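Long-range contacts in probable arabinosyltransferase C (Mycobacterium tuberculosis, PDB 3PTY), which probably polymerises arabinose into the arabinan of arabinogalactan and is represented by its C-terminal extracellular domain, a lectin-like carbohydrate-binding module: residues E35-E40 with S329-D334; D160-L165 with P248-L253. One frame throughout, in Å; residues are numbered along the deposited sequence.

Contact 1. Residues E35-E40 with S329-D334; sequences EDVLVE and SYLKDD
Tyr330 and Glu40 meet through a single polar bond: the phenol OH donates to Glu40 OE1 over 2.6 Å. It meets that oxygen on its syn side, 28° out of the carboxylate plane. Ring and carboxylate planes are 50° apart, and Glu40 CB lies in plane at the ring edge, 4.0 Å from Tyr330 CE1. Glu40 is stretched out from its first torsion (chi1 176°) onward, which carries the carboxylate along this edge to the hydroxyl. At the other end of the contact Leu331 CD1 lies against Asp36 CB, while Lys332 CB lies 3.3 Å from Asp36 O. Lys332 NZ stays 4.2 Å from Asp36 OD1, beyond a salt bridge, though the opposite charges may still attract weakly; that oxygen is instead paired with Lys29. These side chains are carried by strands 37-40 and 322-331 and their continuations, the strands running antiparallel as neighbours inside the mixed sheet of the lectin-like domain. Leu38 and Tyr330 form the hydrogen-bonded pair: Leu38 N reaches Tyr330 O at 2.7 Å, and Tyr330 N returns to Leu38 O at 2.8 Å. A third backbone bond, Lys332 N to Asp36 O, extends the pairing to where a type I turn begins at Leu331. Val37 and Val39 share the other face with Ser329 and Leu331, and Val37 CG1 packs on Ser329 CB at 3.9 Å. Farther out, Arg246 forms a salt bridge with Glu40 OE2, so the carboxylate that accepts the phenol's hydrogen bond is held at both oxygens. The indole NH of Trp339 bonds Ser329 OG. Leu331 packs on Trp267 of the second subunit, and together with Asp333 it touches the bound octyl arabinofuranoside.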
loop_
_atom_site.group_PDB
_atom_site.type_symbol
_atom_site.label_atom_id
_atom_site.label_comp_id
_atom_site.label_asym_id
_atom_site.label_seq_id
_atom_site.Cartn_x
_atom_site.Cartn_y
_atom_site.Cartn_z
ATOM N N GLU A 35 -12.974 15.655 -1.543
ATOM C CA GLU A 35 -14.135 16.266 -2.178
ATOM C C GLU A 35 -14.512 15.536 -3.470
ATOM O O GLU A 35 -15.608 15.718 -3.991
ATOM C CB GLU A 35 -13.857 17.746 -2.475
ATOM C CG GLU A 35 -13.573 18.577 -1.228
ATOM C CD GLU A 35 -13.166 20.012 -1.539
ATOM O OE1 GLU A 35 -12.682 20.699 -0.612
ATOM O OE2 GLU A 35 -13.329 20.454 -2.699
ATOM N N ASP A 36 -13.601 14.718 -3.988
ATOM C CA ASP A 36 -13.826 14.054 -5.280
ATOM C C ASP A 36 -14.174 12.571 -5.161
ATOM O O ASP A 36 -14.730 11.987 -6.090
ATOM C CB ASP A 36 -12.614 14.227 -6.194
ATOM C CG ASP A 36 -12.485 15.652 -6.727
ATOM O OD1 ASP A 36 -12.868 16.599 -6.012
ATOM O OD2 ASP A 36 -12.003 15.827 -7.863
ATOM N N VAL A 37 -13.826 11.951 -4.036
ATOM C CA VAL A 37 -14.239 10.568 -3.792
ATOM C C VAL A 37 -15.680 10.583 -3.292
ATOM O O VAL A 37 -15.996 11.255 -2.312
ATOM C CB VAL A 37 -13.316 9.854 -2.767
ATOM C CG1 VAL A 37 -13.838 8.452 -2.442
ATOM C CG2 VAL A 37 -11.893 9.764 -3.306
ATOM N N LEU A 38 -16.557 9.866 -3.987
ATOM C CA LEU A 38 -17.960 9.776 -3.603
ATOM C C LEU A 38 -18.219 8.425 -2.946
ATOM O O LEU A 38 -17.914 7.384 -3.520
ATOM C CB LEU A 38 -18.861 9.957 -4.831
ATOM C CG LEU A 38 -18.710 11.296 -5.561
ATOM C CD1 LEU A 38 -19.759 11.454 -6.661
ATOM C CD2 LEU A 38 -18.811 12.432 -4.568
ATOM N N VAL A 39 -18.790 8.447 -1.747
ATOM C CA VAL A 39 -18.876 7.245 -0.925
ATOM C C VAL A 39 -20.316 6.769 -0.822
ATOM O O VAL A 39 -21.222 7.563 -0.572
ATOM C CB VAL A 39 -18.341 7.515 0.491
ATOM C CG1 VAL A 39 -18.542 6.297 1.387
ATOM C CG2 VAL A 39 -16.866 7.921 0.428
ATOM N N GLU A 40 -20.512 5.468 -1.006
ATOM C CA GLU A 40 -21.833 4.861 -0.960
ATOM C C GLU A 40 -21.929 3.968 0.269
ATOM O O GLU A 40 -21.645 2.773 0.199
ATOM C CB GLU A 40 -22.069 4.037 -2.234
ATOM C CG GLU A 40 -23.384 3.289 -2.251
ATOM C CD GLU A 40 -23.531 2.364 -3.455
ATOM O OE1 GLU A 40 -22.503 1.920 -4.021
ATOM O OE2 GLU A 40 -24.689 2.077 -3.821
ATOM N N SER A 329 -17.088 3.061 -3.108
ATOM C CA SER A 329 -16.791 4.452 -3.425
ATOM C C SER A 329 -16.419 4.617 -4.897
ATOM O O SER A 329 -16.038 3.649 -5.557
ATOM C CB SER A 329 -15.655 4.974 -2.539
ATOM O OG SER A 329 -14.425 4.376 -2.914
ATOM N N TYR A 330 -16.509 5.853 -5.389
ATOM C CA TYR A 330 -16.303 6.159 -6.804
ATOM C C TYR A 330 -15.606 7.503 -6.926
ATOM O O TYR A 330 -15.896 8.420 -6.168
ATOM C CB TYR A 330 -17.656 6.222 -7.531
ATOM C CG TYR A 330 -18.543 5.049 -7.180
ATOM C CD1 TYR A 330 -19.367 5.094 -6.069
ATOM C CD2 TYR A 330 -18.533 3.886 -7.943
ATOM C CE1 TYR A 330 -20.167 4.021 -5.726
ATOM C CE2 TYR A 330 -19.338 2.796 -7.602
ATOM C CZ TYR A 330 -20.149 2.877 -6.494
ATOM O OH TYR A 330 -20.951 1.815 -6.132
ATOM N N LEU A 331 -14.693 7.629 -7.883
ATOM C CA LEU A 331 -14.020 8.908 -8.116
ATOM C C LEU A 331 -14.823 9.750 -9.109
ATOM O O LEU A 331 -14.974 9.371 -10.268
ATOM C CB LEU A 331 -12.610 8.674 -8.663
ATOM C CG LEU A 331 -11.766 9.926 -8.899
ATOM C CD1 LEU A 331 -11.541 10.673 -7.582
ATOM C CD2 LEU A 331 -10.435 9.561 -9.556
ATOM N N LYS A 332 -15.329 10.893 -8.654
ATOM C CA LYS A 332 -16.133 11.789 -9.498
ATOM C C LYS A 332 -15.475 12.161 -10.843
ATOM O O LYS A 332 -16.155 12.275 -11.876
ATOM C CB LYS A 332 -16.460 13.061 -8.713
ATOM C CG LYS A 332 -17.248 14.094 -9.485
ATOM C CD LYS A 332 -17.642 15.265 -8.592
ATOM C CE LYS A 332 -16.417 15.987 -8.059
ATOM N NZ LYS A 332 -16.757 17.347 -7.552
ATOM N N ASP A 333 -14.158 12.343 -10.826
ATOM C CA ASP A 333 -13.389 12.732 -12.017
ATOM C C ASP A 333 -13.214 11.629 -13.064
ATOM O O ASP A 333 -12.918 11.915 -14.225
ATOM C CB ASP A 333 -12.009 13.239 -11.607
ATOM C CG ASP A 333 -12.083 14.327 -10.559
ATOM O OD1 ASP A 333 -12.008 13.993 -9.356
ATOM O OD2 ASP A 333 -12.239 15.506 -10.942
ATOM N N ASP A 334 -13.370 10.375 -12.652
ATOM C CA ASP A 334 -13.221 9.253 -13.566
ATOM C C ASP A 334 -13.909 8.049 -12.965
ATOM O O ASP A 334 -13.330 7.369 -12.129
ATOM C CB ASP A 334 -11.734 8.942 -13.808
ATOM C CG ASP A 334 -11.520 7.811 -14.813
ATOM O OD1 ASP A 334 -12.513 7.140 -15.229
ATOM O OD2 ASP A 334 -10.348 7.591 -15.189
#

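Contact 2. Residues D160-L165 with P248-L253; sequences DRAPLL and PRVRTL
Asp160 presents its carboxylate to the edge of the Arg249 guanidinium, the two planes standing 78° apart. This salt bridge flanks a single backbone bridge, Arg161 with Arg249, which joins the approach to strand 164-171 of the nine-strand antiparallel sheet to the run leading into strand 251-252 of the mixed sheet. One oxygen serves two of the guanidinium nitrogens: Arg249 NE reaches Asp160 OD2 at 3.1 Å, on the syn side and 16° out of the carboxylate plane, and NH2 adds a weak bond to the same atom. Two torsions bring the groups together. Asp160 CG sits between its backbone N and carbonyl carbon (chi1 64°), and the Arg249 chain bends at chi3, turning its NE toward the acid. Arg161 points its CB away from 248-253, though CB still touches Pro248 O, and its NH1 bonds the carbonyl of Asn156. On the apolar side, Ala162 CB faces Pro248 CB at 4.2 Å and Val250 CG1 at 4.3 Å, while Val250 CG2 lies by Asp160 O. Two backbone bonds accompany this packing, Val250 N to Asp160 O at 2.7 Å, nearly straight, and Ala162 N to Pro248 O at 2.9 Å. Pro248 O also receives the CA-H of Arg161, and at the far end of the contact the proline ring sets its CD against Leu164 O, 3.3 Å away.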
loop_
_atom_site.group_PDB
_atom_site.type_symbol
_atom_site.label_atom_id
_atom_site.label_comp_id
_atom_site.label_asym_id
_atom_site.label_seq_id
_atom_site.Cartn_x
_atom_site.Cartn_y
_atom_site.Cartn_z
ATOM N N ASP A 160 -28.756 13.009 -4.650
ATOM C CA ASP A 160 -27.559 12.371 -4.108
ATOM C C ASP A 160 -27.145 11.099 -4.850
ATOM O O ASP A 160 -26.428 10.273 -4.296
ATOM C CB ASP A 160 -27.778 12.035 -2.632
ATOM C CG ASP A 160 -28.886 11.010 -2.430
ATOM O OD1 ASP A 160 -29.676 10.795 -3.374
ATOM O OD2 ASP A 160 -28.971 10.418 -1.333
ATOM N N ARG A 161 -27.596 10.933 -6.089
ATOM C CA ARG A 161 -27.277 9.720 -6.850
ATOM C C ARG A 161 -26.039 9.899 -7.726
ATOM O O ARG A 161 -25.850 10.949 -8.333
ATOM C CB ARG A 161 -28.455 9.317 -7.740
ATOM C CG ARG A 161 -29.684 8.752 -7.023
ATOM C CD ARG A 161 -30.737 8.366 -8.075
ATOM N NE ARG A 161 -31.857 7.594 -7.540
ATOM C CZ ARG A 161 -33.139 7.894 -7.736
ATOM N NH1 ARG A 161 -33.472 8.953 -8.467
ATOM N NH2 ARG A 161 -34.092 7.132 -7.209
ATOM N N ALA A 162 -25.191 8.878 -7.790
ATOM C CA ALA A 162 -24.136 8.845 -8.797
ATOM C C ALA A 162 -24.801 8.538 -10.138
ATOM O O ALA A 162 -25.825 7.857 -10.174
ATOM C CB ALA A 162 -23.102 7.783 -8.459
ATOM N N PRO A 163 -24.230 9.044 -11.243
ATOM C CA PRO A 163 -24.832 8.822 -12.564
ATOM C C PRO A 163 -24.416 7.466 -13.132
ATOM O O PRO A 163 -23.993 7.382 -14.285
ATOM C CB PRO A 163 -24.225 9.942 -13.405
ATOM C CG PRO A 163 -22.862 10.149 -12.802
ATOM C CD PRO A 163 -22.989 9.840 -11.324
ATOM N N LEU A 164 -24.538 6.418 -12.325
ATOM C CA LEU A 164 -24.068 5.096 -12.718
ATOM C C LEU A 164 -25.083 4.035 -12.356
ATOM O O LEU A 164 -25.774 4.148 -11.344
ATOM C CB LEU A 164 -22.783 4.752 -11.964
ATOM C CG LEU A 164 -21.553 5.646 -12.120
ATOM C CD1 LEU A 164 -20.500 5.220 -11.109
ATOM C CD2 LEU A 164 -21.008 5.558 -13.539
ATOM N N LEU A 165 -25.147 2.991 -13.174
ATOM C CA LEU A 165 -25.854 1.776 -12.805
ATOM C C LEU A 165 -24.760 0.823 -12.346
ATOM O O LEU A 165 -23.804 0.565 -13.082
ATOM C CB LEU A 165 -26.596 1.213 -14.017
ATOM C CG LEU A 165 -27.555 0.024 -13.879
ATOM C CD1 LEU A 165 -26.831 -1.249 -13.450
ATOM C CD2 LEU A 165 -28.691 0.345 -12.935
ATOM N N PRO A 248 -26.195 4.143 -7.132
ATOM C CA PRO A 248 -25.674 4.476 -5.797
ATOM C C PRO A 248 -26.138 5.822 -5.265
ATOM O O PRO A 248 -26.138 6.807 -6.000
ATOM C CB PRO A 248 -24.156 4.507 -6.011
ATOM C CG PRO A 248 -23.928 3.575 -7.178
ATOM C CD PRO A 248 -25.115 3.849 -8.089
ATOM N N ARG A 249 -26.530 5.860 -3.995
ATOM C CA ARG A 249 -26.716 7.128 -3.304
ATOM C C ARG A 249 -25.400 7.448 -2.601
ATOM O O ARG A 249 -24.871 6.615 -1.875
ATOM C CB ARG A 249 -27.882 7.024 -2.321
ATOM C CG ARG A 249 -29.187 6.607 -3.019
ATOM C CD ARG A 249 -30.375 6.582 -2.073
ATOM N NE ARG A 249 -30.721 7.919 -1.601
ATOM C CZ ARG A 249 -31.691 8.176 -0.730
ATOM N NH1 ARG A 249 -32.417 7.184 -0.231
ATOM N NH2 ARG A 249 -31.933 9.425 -0.357
ATOM N N VAL A 250 -24.863 8.643 -2.826
ATOM C CA VAL A 250 -23.495 8.944 -2.396
ATOM C C VAL A 250 -23.388 10.283 -1.676
ATOM O O VAL A 250 -24.264 11.135 -1.807
ATOM C CB VAL A 250 -22.504 8.965 -3.597
ATOM C CG1 VAL A 250 -22.404 7.594 -4.254
ATOM C CG2 VAL A 250 -22.923 10.021 -4.617
ATOM N N ARG A 251 -22.307 10.439 -0.913
ATOM C CA ARG A 251 -21.916 11.706 -0.285
ATOM C C ARG A 251 -20.406 11.781 -0.453
ATOM O O ARG A 251 -19.759 10.751 -0.615
ATOM C CB ARG A 251 -22.253 11.699 1.208
ATOM C CG ARG A 251 -23.750 11.638 1.527
ATOM C CD ARG A 251 -23.997 10.993 2.900
ATOM N NE ARG A 251 -23.410 11.765 3.996
ATOM C CZ ARG A 251 -23.173 11.285 5.215
ATOM N NH1 ARG A 251 -23.466 10.026 5.512
ATOM N NH2 ARG A 251 -22.639 12.066 6.146
ATOM N N THR A 252 -19.831 12.975 -0.424
ATOM C CA THR A 252 -18.380 13.070 -0.568
ATOM C C THR A 252 -17.698 12.413 0.622
ATOM O O THR A 252 -18.248 12.370 1.723
ATOM C CB THR A 252 -17.901 14.522 -0.638
ATOM O OG1 THR A 252 -18.172 15.153 0.615
ATOM C CG2 THR A 252 -18.605 15.281 -1.776
ATOM N N LEU A 253 -16.492 11.902 0.406
ATOM C CA LEU A 253 -15.724 11.322 1.499
ATOM C C LEU A 253 -15.532 12.358 2.613
ATOM O O LEU A 253 -15.572 12.025 3.799
ATOM C CB LEU A 253 -14.378 10.816 0.982
ATOM C CG LEU A 253 -13.453 10.072 1.947
ATOM C CD1 LEU A 253 -12.567 9.064 1.189
ATOM C CD2 LEU A 253 -12.606 11.050 2.752
#

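Overall arrangement
Contact 2 is nested within the chain loop that contact 1 closes, and their centres lie about 8 Å apart. They meet through strand 37-40, which has strand 322-331 on one flank and strand 251-252 on the other. Val39 N to Arg251 O (2.7 Å) and Leu253 N to Val37 O (2.8 Å) are probable hydrogen bonds, and Glu40 OE2 packs on Pro248 CA at 3.3 Å. Tyr330 of contact 1 touches Leu164 and Pro248 of contact 2, so the two sheets meet here. The arabinoside lies nearer contact 1: the Asp333 side chain is about 4 Å from a bound ligand, that of Leu164 about 14 Å.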